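Local coordinates for Lin1840 protein (Listeria innocua serovar 6a, PDB 4ZOC) that probably hydrolyses terminal, non-reducing beta-D-glucosyl residues to release beta-D-glucose, as a family 3 glycoside hydrolase of beta-1,2-glucan metabolism, at residues 89-94 with 189-194; 198-201 with 206-209; 235-240 with 244-249; 275-278 with 282-285. The protein carries 2 engineered substitutions. All coordinates share one frame; numbering follows the deposited sequence.

Contact 1 (89-94 with 189-194)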
loop_
_atom_site.group_PDB
_atom_site.type_symbol
_atom_site.label_atom_id
_atom_site.label_comp_id
_atom_site.label_asym_id
_atom_site.label_seq_id
_atom_site.Cartn_x
_atom_site.Cartn_y
_atom_site.Cartn_z
ATOM N N MET A 89 0.022 -28.107 21.734
ATOM C CA MET A 89 0.314 -27.453 20.481
ATOM C C MET A 89 1.612 -26.652 20.560
ATOM O O MET A 89 2.038 -26.200 21.658
ATOM C CB MET A 89 -0.823 -26.497 20.166
ATOM C CG MET A 89 -2.205 -27.078 20.318
ATOM S SD MET A 89 -3.459 -26.206 19.376
ATOM C CE MET A 89 -4.902 -26.992 20.051
ATOM N N ALA A 90 2.264 -26.481 19.400
ATOM C CA ALA A 90 3.555 -25.775 19.432
ATOM C C ALA A 90 3.846 -25.132 18.094
ATOM O O ALA A 90 3.253 -25.498 17.075
ATOM C CB ALA A 90 4.657 -26.760 19.777
ATOM N N ASP A 91 4.777 -24.191 18.108
ATOM C CA ASP A 91 5.257 -23.566 16.862
ATOM C C ASP A 91 6.417 -24.361 16.264
ATOM O O ASP A 91 7.549 -24.156 16.680
ATOM C CB ASP A 91 5.692 -22.140 17.181
ATOM C CG ASP A 91 4.469 -21.241 17.435
ATOM O OD1 ASP A 91 3.685 -20.971 16.481
ATOM O OD2 ASP A 91 4.322 -20.823 18.530
ATOM N N VAL A 92 6.092 -25.297 15.355
ATOM C CA VAL A 92 7.032 -26.038 14.539
ATOM C C VAL A 92 6.906 -25.545 13.116
ATOM O O VAL A 92 6.068 -25.962 12.364
ATOM C CB VAL A 92 6.890 -27.579 14.755
ATOM C CG1 VAL A 92 8.130 -28.263 14.224
ATOM C CG2 VAL A 92 6.545 -27.783 16.234
ATOM N N ILE A 93 7.757 -24.573 12.788
ATOM C CA ILE A 93 7.536 -23.699 11.610
ATOM C C ILE A 93 8.392 -24.141 10.454
ATOM O O ILE A 93 7.950 -24.193 9.300
ATOM C CB ILE A 93 7.822 -22.228 11.957
ATOM C CG1 ILE A 93 7.034 -21.814 13.256
ATOM C CG2 ILE A 93 7.614 -21.314 10.732
ATOM C CD1 ILE A 93 5.537 -22.160 13.176
ATOM N N HIS A 94 9.625 -24.409 10.736
ATOM C CA HIS A 94 10.560 -24.923 9.700
ATOM C C HIS A 94 11.547 -25.845 10.344
ATOM O O HIS A 94 12.772 -25.826 10.053
ATOM C CB HIS A 94 11.243 -23.790 8.911
ATOM C CG HIS A 94 12.003 -22.816 9.764
ATOM N ND1 HIS A 94 13.373 -22.779 9.799
ATOM C CD2 HIS A 94 11.594 -21.794 10.535
ATOM C CE1 HIS A 94 13.782 -21.831 10.618
ATOM N NE2 HIS A 94 12.718 -21.232 11.101
ATOM N N CYS A 189 -2.087 -26.729 11.640
ATOM C CA CYS A 189 -2.945 -25.617 11.841
ATOM C C CYS A 189 -2.543 -24.516 10.835
ATOM O O CYS A 189 -1.499 -23.903 10.944
ATOM C CB CYS A 189 -2.776 -25.043 13.237
ATOM S SG CYS A 189 -3.789 -23.644 13.632
ATOM N N VAL A 190 -3.442 -24.264 9.912
ATOM C CA VAL A 190 -3.298 -23.213 8.874
ATOM C C VAL A 190 -3.339 -21.874 9.560
ATOM O O VAL A 190 -4.211 -21.677 10.389
ATOM C CB VAL A 190 -4.465 -23.347 7.832
ATOM C CG1 VAL A 190 -4.628 -22.142 6.921
ATOM C CG2 VAL A 190 -4.253 -24.563 6.928
ATOM N N LYS A 191 -2.485 -20.918 9.182
ATOM C CA LYS A 191 -2.562 -19.588 9.775
ATOM C C LYS A 191 -2.120 -18.578 8.661
ATOM O O LYS A 191 -1.487 -19.014 7.656
ATOM C CB LYS A 191 -1.702 -19.461 11.059
ATOM C CG LYS A 191 -0.222 -19.552 10.791
ATOM C CD LYS A 191 0.550 -19.721 12.078
ATOM C CE LYS A 191 2.028 -19.523 11.941
ATOM N NZ LYS A 191 2.715 -19.781 13.196
ATOM N N HIS A 192 -2.496 -17.322 8.787
ATOM C CA HIS A 192 -3.343 -16.706 9.782
ATOM C C HIS A 192 -4.580 -16.223 9.023
ATOM O O HIS A 192 -4.483 -15.414 8.094
ATOM C CB HIS A 192 -2.652 -15.457 10.455
ATOM C CG HIS A 192 -1.341 -15.762 11.098
ATOM N ND1 HIS A 192 -0.153 -15.743 10.396
ATOM C CD2 HIS A 192 -1.014 -16.056 12.391
ATOM C CE1 HIS A 192 0.844 -16.072 11.222
ATOM N NE2 HIS A 192 0.343 -16.240 12.435
ATOM N N PHE A 193 -5.739 -16.712 9.411
ATOM C CA PHE A 193 -6.948 -16.466 8.628
ATOM C C PHE A 193 -7.465 -15.068 8.968
ATOM O O PHE A 193 -7.912 -14.860 10.099
ATOM C CB PHE A 193 -8.001 -17.586 8.885
ATOM C CG PHE A 193 -8.991 -17.755 7.776
ATOM C CD1 PHE A 193 -8.632 -18.394 6.588
ATOM C CD2 PHE A 193 -10.286 -17.255 7.918
ATOM C CE1 PHE A 193 -9.552 -18.576 5.555
ATOM C CE2 PHE A 193 -11.220 -17.434 6.910
ATOM C CZ PHE A 193 -10.840 -18.059 5.717
ATOM N N ALA A 194 -7.404 -14.043 8.075
ATOM C CA ALA A 194 -6.892 -14.055 6.721
ATOM C C ALA A 194 -6.252 -12.757 6.386
ATOM O O ALA A 194 -6.610 -11.757 6.971
ATOM C CB ALA A 194 -8.014 -14.223 5.674
HETATM O O HOH W 1 1.750 -19.175 16.158
#
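Asp-91 and Lys-191 meet through charge: OD1 of Asp-91 lies 3.6 Å from NZ of Lys-191, a long salt bridge in which the two side chains run at about a right angle. A water beside the pair bridges it. It donates to Asp-91 OD1 at 2.7 Å and accepts from Lys-191 NZ at 3.2 Å, so the pair is joined directly by charge and indirectly by hydrogen bonds. The ammonium group also donates to the carbonyl oxygen of Phe-135, its strongest polar partner.

These residues stand on the loop that follows strand 87-90 and on the end of strand 187-193 of the TIM barrel, with strand 133-134 between them in the sheet. A bound beta-D-glucopyranose lies about 6 Å from the side chain of Asp-91, placing the charged pair close to the sugar pocket, where Trp-409 packs on Asp-91. The peptide bond between Lys-191 and His-192 is cis, at the end of the barrel strand.

Beyond the charges there is one van der Waals approach: the CD1 methyl of Ile-93 comes to 3.7 Å from Lys-191 NZ, again with the chains crossing at about a right angle. Lys-191 spans the distance because its chain is extended beyond CG, although CG itself sits between the backbone N and the carbonyl carbon (chi1 67°). That placement puts CG over the centre of one face of the neighbouring His-192 ring, 3.6 Å above its plane, while His-192 ND1 is held by Asp-140.

Contact 2 (198-201 with 206-209)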
loop_
_atom_site.group_PDB
_atom_site.type_symbol
_atom_site.label_atom_id
_atom_site.label_comp_id
_atom_site.label_asym_id
_atom_site.label_seq_id
_atom_site.Cartn_x
_atom_site.Cartn_y
_atom_site.Cartn_z
ATOM N N ALA A 198 -0.792 -8.430 4.227
ATOM C CA ALA A 198 -1.069 -7.151 3.569
ATOM C C ALA A 198 -0.993 -5.980 4.557
ATOM O O ALA A 198 -1.334 -4.865 4.225
ATOM C CB ALA A 198 -2.427 -7.211 2.848
ATOM N N ALA A 199 -0.431 -6.216 5.757
ATOM C CA ALA A 199 -0.247 -5.171 6.758
ATOM C C ALA A 199 0.260 -3.884 6.107
ATOM O O ALA A 199 1.357 -3.867 5.444
ATOM C CB ALA A 199 0.774 -5.623 7.791
ATOM N N GLU A 200 -0.497 -2.803 6.304
ATOM C CA GLU A 200 -0.164 -1.529 5.688
ATOM C C GLU A 200 1.203 -1.046 6.168
ATOM O O GLU A 200 1.558 -1.143 7.350
ATOM C CB GLU A 200 -1.239 -0.472 5.986
ATOM C CG GLU A 200 -1.313 0.745 5.113
ATOM C CD GLU A 200 -2.684 1.416 5.290
ATOM O OE1 GLU A 200 -2.677 2.155 6.260
ATOM O OE2 GLU A 200 -3.694 1.133 4.477
ATOM N N ALA A 201 1.980 -0.593 5.183
ATOM C CA ALA A 201 3.309 -0.027 5.332
ATOM C C ALA A 201 4.301 -1.026 5.943
ATOM O O ALA A 201 5.260 -0.602 6.504
ATOM C CB ALA A 201 3.265 1.279 6.142
ATOM N N ASN A 206 -0.591 -4.133 11.673
ATOM C CA ASN A 206 -1.280 -2.950 11.161
ATOM C C ASN A 206 -2.447 -3.294 10.206
ATOM O O ASN A 206 -2.591 -4.447 9.752
ATOM C CB ASN A 206 -0.289 -2.026 10.448
ATOM C CG ASN A 206 -0.774 -0.608 10.310
ATOM O OD1 ASN A 206 -1.676 -0.131 11.034
ATOM N ND2 ASN A 206 -0.173 0.100 9.361
ATOM N N THR A 207 -3.294 -2.288 9.986
ATOM C CA THR A 207 -4.438 -2.349 9.084
ATOM C C THR A 207 -4.177 -3.084 7.753
ATOM O O THR A 207 -3.165 -2.919 7.089
ATOM C CB THR A 207 -4.835 -0.904 8.764
ATOM O OG1 THR A 207 -5.145 -0.219 9.972
ATOM C CG2 THR A 207 -6.010 -0.803 7.800
ATOM N N VAL A 208 -5.143 -3.919 7.385
ATOM C CA VAL A 208 -5.208 -4.582 6.071
ATOM C C VAL A 208 -6.505 -4.132 5.467
ATOM O O VAL A 208 -7.579 -4.164 6.163
ATOM C CB VAL A 208 -5.252 -6.091 6.242
ATOM C CG1 VAL A 208 -5.600 -6.831 4.967
ATOM C CG2 VAL A 208 -3.903 -6.603 6.798
ATOM N N ASN A 209 -6.444 -3.751 4.219
ATOM C CA ASN A 209 -7.696 -3.463 3.460
ATOM C C ASN A 209 -7.497 -3.784 1.980
ATOM O O ASN A 209 -6.491 -3.362 1.352
ATOM C CB ASN A 209 -8.098 -2.034 3.587
ATOM C CG ASN A 209 -9.444 -1.771 2.942
ATOM O OD1 ASN A 209 -9.517 -1.248 1.802
ATOM N ND2 ASN A 209 -10.515 -2.108 3.660
HETATM O O HOH W 2 -3.737 -3.610 3.172
#
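The amide of Asn-206 lies turned so that Glu-200 O is close to its plane, and ND2 donates to that oxygen at 2.9 Å in a nearly straight bond (164° at the hydrogen). Seen from the acceptor, the donor stands well above the carbonyl plane of Glu-200. To one side of the amide plane sits CB of Glu-200, 3.6 Å from ND2, while OD1 of Asn-206 takes a weak bond from Thr-207 N. A second flat group, the peptide joining Ala-198 and Ala-199, has CG2 of Val-208 over one face, 3.6 Å from Ala-199 N.

Both segments belong to the long beta-to-alpha loop of the TIM barrel that leaves strand 187-193 and reaches helix 212-219; here the loop doubles back on itself. The backbones are tied by Glu-200 N donating to Thr-207 O at 2.8 Å, nearly in line with the carbonyl. Farther along, CB of Ala-198 packs on CG1 of Val-208 at 3.8 Å, and a water links Ala-198 O to Asn-209 N.

With CG anti to the backbone N (chi1 -161°) the extended chain of Glu-200 runs alongside Thr-207, and OE1 bonds Tyr-564 OH of the second subunit. Leu-568 of that subunit packs on Thr-207.

Contact 3 (235-240 with 244-249)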
loop_
_atom_site.group_PDB
_atom_site.type_symbol
_atom_site.label_atom_id
_atom_site.label_comp_id
_atom_site.label_asym_id
_atom_site.label_seq_id
_atom_site.Cartn_x
_atom_site.Cartn_y
_atom_site.Cartn_z
ATOM N N MET A 235 -6.057 -20.990 12.470
ATOM C CA MET A 235 -5.814 -19.982 13.500
ATOM C C MET A 235 -6.215 -18.609 12.956
ATOM O O MET A 235 -5.986 -18.328 11.764
ATOM C CB MET A 235 -4.305 -19.938 13.889
ATOM C CG MET A 235 -3.929 -18.838 14.862
ATOM S SD MET A 235 -2.167 -18.626 15.105
ATOM C CE MET A 235 -1.771 -20.185 15.915
ATOM N N THR A 236 -6.850 -17.784 13.796
ATOM C CA THR A 236 -7.260 -16.403 13.361
ATOM C C THR A 236 -6.064 -15.464 13.147
ATOM O O THR A 236 -4.948 -15.788 13.589
ATOM C CB THR A 236 -8.196 -15.767 14.393
ATOM O OG1 THR A 236 -7.462 -15.351 15.573
ATOM C CG2 THR A 236 -9.387 -16.706 14.683
ATOM N N ALA A 237 -6.307 -14.327 12.451
ATOM C CA ALA A 237 -5.253 -13.336 12.248
ATOM C C ALA A 237 -5.421 -12.143 13.219
ATOM O O ALA A 237 -6.509 -11.840 13.679
ATOM C CB ALA A 237 -5.332 -12.823 10.792
ATOM N N PHE A 238 -4.312 -11.438 13.455
ATOM C CA PHE A 238 -4.343 -10.229 14.224
ATOM C C PHE A 238 -5.026 -9.029 13.600
ATOM O O PHE A 238 -5.507 -8.121 14.339
ATOM C CB PHE A 238 -2.941 -9.817 14.579
ATOM C CG PHE A 238 -2.258 -10.733 15.535
ATOM C CD1 PHE A 238 -2.775 -10.909 16.825
ATOM C CD2 PHE A 238 -1.103 -11.391 15.176
ATOM C CE1 PHE A 238 -2.120 -11.698 17.733
ATOM C CE2 PHE A 238 -0.435 -12.194 16.112
ATOM C CZ PHE A 238 -0.961 -12.374 17.355
ATOM N N ASN A 239 -5.054 -9.018 12.271
ATOM C CA ASN A 239 -5.486 -7.805 11.518
ATOM C C ASN A 239 -6.965 -7.707 11.396
ATOM O O ASN A 239 -7.672 -8.727 11.451
ATOM C CB ASN A 239 -4.908 -7.767 10.110
ATOM C CG ASN A 239 -5.101 -9.089 9.351
ATOM O OD1 ASN A 239 -4.492 -10.109 9.701
ATOM N ND2 ASN A 239 -5.981 -9.094 8.363
ATOM N N VAL A 240 -7.445 -6.496 11.195
ATOM C CA VAL A 240 -8.817 -6.331 10.554
ATOM C C VAL A 240 -8.910 -6.901 9.144
ATOM O O VAL A 240 -7.925 -6.908 8.401
ATOM C CB VAL A 240 -9.262 -4.862 10.512
ATOM C CG1 VAL A 240 -9.372 -4.225 11.892
ATOM C CG2 VAL A 240 -8.335 -3.988 9.604
ATOM N N ILE A 244 -13.140 -5.259 10.288
ATOM C CA ILE A 244 -13.452 -6.103 11.468
ATOM C C ILE A 244 -12.333 -7.034 11.772
ATOM O O ILE A 244 -11.959 -7.849 10.933
ATOM C CB ILE A 244 -14.773 -6.859 11.317
ATOM C CG1 ILE A 244 -15.857 -5.874 10.940
ATOM C CG2 ILE A 244 -15.145 -7.638 12.553
ATOM C CD1 ILE A 244 -17.159 -6.596 10.557
ATOM N N PRO A 245 -11.805 -6.942 13.024
ATOM C CA PRO A 245 -10.742 -7.879 13.413
ATOM C C PRO A 245 -11.084 -9.311 13.052
ATOM O O PRO A 245 -12.190 -9.787 13.379
ATOM C CB PRO A 245 -10.660 -7.674 14.921
ATOM C CG PRO A 245 -11.019 -6.270 15.081
ATOM C CD PRO A 245 -12.187 -6.085 14.149
ATOM N N ALA A 246 -10.157 -10.033 12.406
ATOM C CA ALA A 246 -10.473 -11.364 11.915
ATOM C C ALA A 246 -11.112 -12.261 12.997
ATOM O O ALA A 246 -12.027 -13.072 12.724
ATOM C CB ALA A 246 -9.210 -12.027 11.349
ATOM N N THR A 247 -10.625 -12.144 14.226
ATOM C CA THR A 247 -11.011 -13.059 15.331
ATOM C C THR A 247 -12.503 -12.977 15.625
ATOM O O THR A 247 -13.119 -14.008 15.956
ATOM C CB THR A 247 -10.156 -12.738 16.595
ATOM O OG1 THR A 247 -8.775 -12.947 16.199
ATOM C CG2 THR A 247 -10.516 -13.619 17.811
ATOM N N MET A 248 -13.072 -11.788 15.469
ATOM C CA MET A 248 -14.549 -11.644 15.665
ATOM C C MET A 248 -15.293 -11.339 14.381
ATOM O O MET A 248 -16.402 -10.772 14.415
ATOM C CB MET A 248 -14.850 -10.569 16.732
ATOM C CG MET A 248 -14.382 -9.156 16.436
ATOM S SD MET A 248 -15.058 -7.879 17.500
ATOM C CE MET A 248 -16.647 -7.589 16.684
ATOM N N ASN A 249 -14.714 -11.721 13.239
ATOM C CA ASN A 249 -15.360 -11.422 11.967
ATOM C C ASN A 249 -16.269 -12.575 11.554
ATOM O O ASN A 249 -15.808 -13.591 11.144
ATOM C CB ASN A 249 -14.327 -11.093 10.947
ATOM C CG ASN A 249 -14.915 -10.597 9.660
ATOM O OD1 ASN A 249 -15.942 -11.054 9.233
ATOM N ND2 ASN A 249 -14.213 -9.645 9.022
HETATM O O HOH W 3 -8.192 -10.461 15.231
#
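Thr-236 and Thr-247 share a hydrogen bond between their hydroxyls, with OG1 2.8 Å from OG1, and the side chains cross at about a right angle. OG1 of Thr-236 lies between its own backbone N and carbonyl carbon (chi1 74°), which turns it to the partner. The backbones are joined where Ala-246 N donates to Asn-239 O at 3.0 Å, with 162° at the hydrogen. Next to it Val-240 and Pro-245 form an antiparallel non-hydrogen-bonded pair, a place where proline's missing N-H costs nothing. CA of Val-240 points a C-H at Ile-244 O, 3.5 Å away, and CG1 of Val-240 rests against the proline ring at CD. CB of Ala-237 touches CB of Ala-246 at 4.0 Å. Nearby, a water donates to Ala-237 O (2.7 Å) and accepts from Thr-247 N.

Around this core, second-shell bonds set the parts. OG1 of Thr-236 also bonds the N of the engineered Ala-270. ND2 of Asn-239 bridges Val-240 O and Ala-194 O, bracing the turn against the preceding barrel loop. Asn-249 caps the N terminus of helix 250-260 through Leu-252 N. Phe-238 touches bound glucose and stacks edge-to-face with Tyr-205.

The result is a short beta hairpin, 240-241 against 244-245, inserted in the beta-to-alpha loop that carries TIM-barrel strand 233-236 over to helix 250-260.

Contact 4 (275-278 with 282-285)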
loop_
_atom_site.group_PDB
_atom_site.type_symbol
_atom_site.label_atom_id
_atom_site.label_comp_id
_atom_site.label_asym_id
_atom_site.label_seq_id
_atom_site.Cartn_x
_atom_site.Cartn_y
_atom_site.Cartn_z
ATOM N N ALA A 275 -8.842 -10.918 23.267
ATOM C CA ALA A 275 -8.771 -9.738 24.138
ATOM C C ALA A 275 -8.468 -8.479 23.328
ATOM O O ALA A 275 -8.977 -7.380 23.576
ATOM C CB ALA A 275 -7.731 -9.972 25.238
ATOM N N GLU A 276 -7.745 -8.682 22.256
ATOM C CA GLU A 276 -7.169 -7.573 21.453
ATOM C C GLU A 276 -8.218 -6.957 20.571
ATOM O O GLU A 276 -8.004 -5.868 20.048
ATOM C CB GLU A 276 -5.928 -8.022 20.704
ATOM C CG GLU A 276 -4.725 -8.132 21.675
ATOM C CD GLU A 276 -3.532 -8.860 21.140
ATOM O OE1 GLU A 276 -3.489 -9.075 19.915
ATOM O OE2 GLU A 276 -2.642 -9.095 21.994
ATOM N N VAL A 277 -9.375 -7.598 20.411
ATOM C CA VAL A 277 -10.453 -6.964 19.618
ATOM C C VAL A 277 -10.917 -5.696 20.370
ATOM O O VAL A 277 -11.459 -4.717 19.747
ATOM C CB VAL A 277 -11.594 -7.926 19.204
ATOM C CG1 VAL A 277 -11.096 -9.164 18.531
ATOM C CG2 VAL A 277 -12.491 -8.336 20.353
ATOM N N ILE A 278 -10.724 -5.685 21.689
ATOM C CA ILE A 278 -10.924 -4.446 22.469
ATOM C C ILE A 278 -10.015 -3.275 22.002
ATOM O O ILE A 278 -10.468 -2.128 21.833
ATOM C CB ILE A 278 -10.765 -4.725 23.997
ATOM C CG1 ILE A 278 -11.759 -5.816 24.432
ATOM C CG2 ILE A 278 -11.056 -3.433 24.740
ATOM C CD1 ILE A 278 -11.402 -6.371 25.805
ATOM N N THR A 282 -13.530 -2.644 18.503
ATOM C CA THR A 282 -14.742 -3.313 18.039
ATOM C C THR A 282 -15.396 -4.169 19.182
ATOM O O THR A 282 -16.332 -4.920 18.937
ATOM C CB THR A 282 -14.483 -4.153 16.782
ATOM O OG1 THR A 282 -13.438 -5.130 17.065
ATOM C CG2 THR A 282 -14.046 -3.256 15.589
ATOM N N ALA A 283 -14.899 -4.050 20.400
ATOM C CA ALA A 283 -15.586 -4.600 21.554
ATOM C C ALA A 283 -15.233 -3.647 22.689
ATOM O O ALA A 283 -14.104 -3.206 22.816
ATOM C CB ALA A 283 -15.163 -6.014 21.867
ATOM N N ARG A 284 -16.196 -3.372 23.572
ATOM C CA ARG A 284 -15.949 -2.361 24.628
ATOM C C ARG A 284 -15.184 -2.930 25.824
ATOM O O ARG A 284 -14.502 -2.234 26.534
ATOM C CB ARG A 284 -17.328 -1.710 25.074
ATOM C CG ARG A 284 -17.222 -0.504 26.059
ATOM C CD ARG A 284 -18.598 0.188 26.248
ATOM N NE ARG A 284 -18.467 1.554 26.804
ATOM C CZ ARG A 284 -19.333 2.605 26.658
ATOM N NH1 ARG A 284 -19.080 3.785 27.233
ATOM N NH2 ARG A 284 -20.475 2.535 25.963
ATOM N N ASN A 285 -15.272 -4.209 26.014
ATOM C CA ASN A 285 -14.736 -4.842 27.255
ATOM C C ASN A 285 -14.569 -6.333 27.008
ATOM O O ASN A 285 -14.993 -6.846 25.938
ATOM C CB ASN A 285 -15.680 -4.569 28.435
ATOM C CG ASN A 285 -17.132 -4.923 28.122
ATOM O OD1 ASN A 285 -17.427 -5.913 27.482
ATOM N ND2 ASN A 285 -18.043 -4.081 28.560
HETATM O O HOH W 4 -13.167 -0.459 22.548
#
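Val-277 and Ile-278 pack against Thr-282, Ala-283 and Asn-285 in a local turn, the loop between helix 273-276 and helix 286-295 on the rim of the TIM barrel. One backbone bond closes it: Thr-282 N donates to Val-277 O at 3.2 Å, at 164° and almost straight down the carbonyl. The hydroxyl of Thr-282 adds a weak bond to the same oxygen, OG1 being 3.4 Å away, and reaches it because it sits between its backbone N and carbonyl carbon (chi1 57°).

Side chains add apolar contact. CG2 of Val-277 meets CB of Ala-283 at 3.9 Å, and CD1 of Ile-278 comes to 3.4 Å from Asn-285 C, lying against the backbone there. CA of Ile-278 directs its C-H at Ala-283 O, 3.4 Å away, while a water donates to both Ile-278 O and Ala-283 O. Beyond the turn, the guanidinium of Arg-284 pairs with Glu-718 of the second subunit.

Asn-285 is the N-cap of helix 286-295, its OD1 bonding Glu-288 N, so the loop ends in helix capping: part of the TIM-barrel connection from strand 266-268 to helix 286-295, which holds the short, weakly bonded helix 273-276 before it.

Overall arrangement
All four contacts lie in series in the TIM-barrel part of the chain. Contacts 1 and 3 are joined through the sheet: strands 187-193 and 233-236 are neighbours, with Phe-193 N 2.9 Å from Met-235 O (probable hydrogen bond). Contact 2 abuts contact 3, Val-208 O meeting Val-240 CG2 at 3.5 Å, and contact 4 packs on it through Met-248 SD, 3.2 Å from Thr-282 OG1. Contact 3 touches each of the others; its centre is about 11 Å from that of contact 4 and 13 Å from that of contact 2. In contact 1 the side chain of Asp-91 lies about 6 Å from a bound glucose, and in contact 3 Phe-238 touches one. Contacts 2, 3 and 4, unlike contact 1, touch the second subunit.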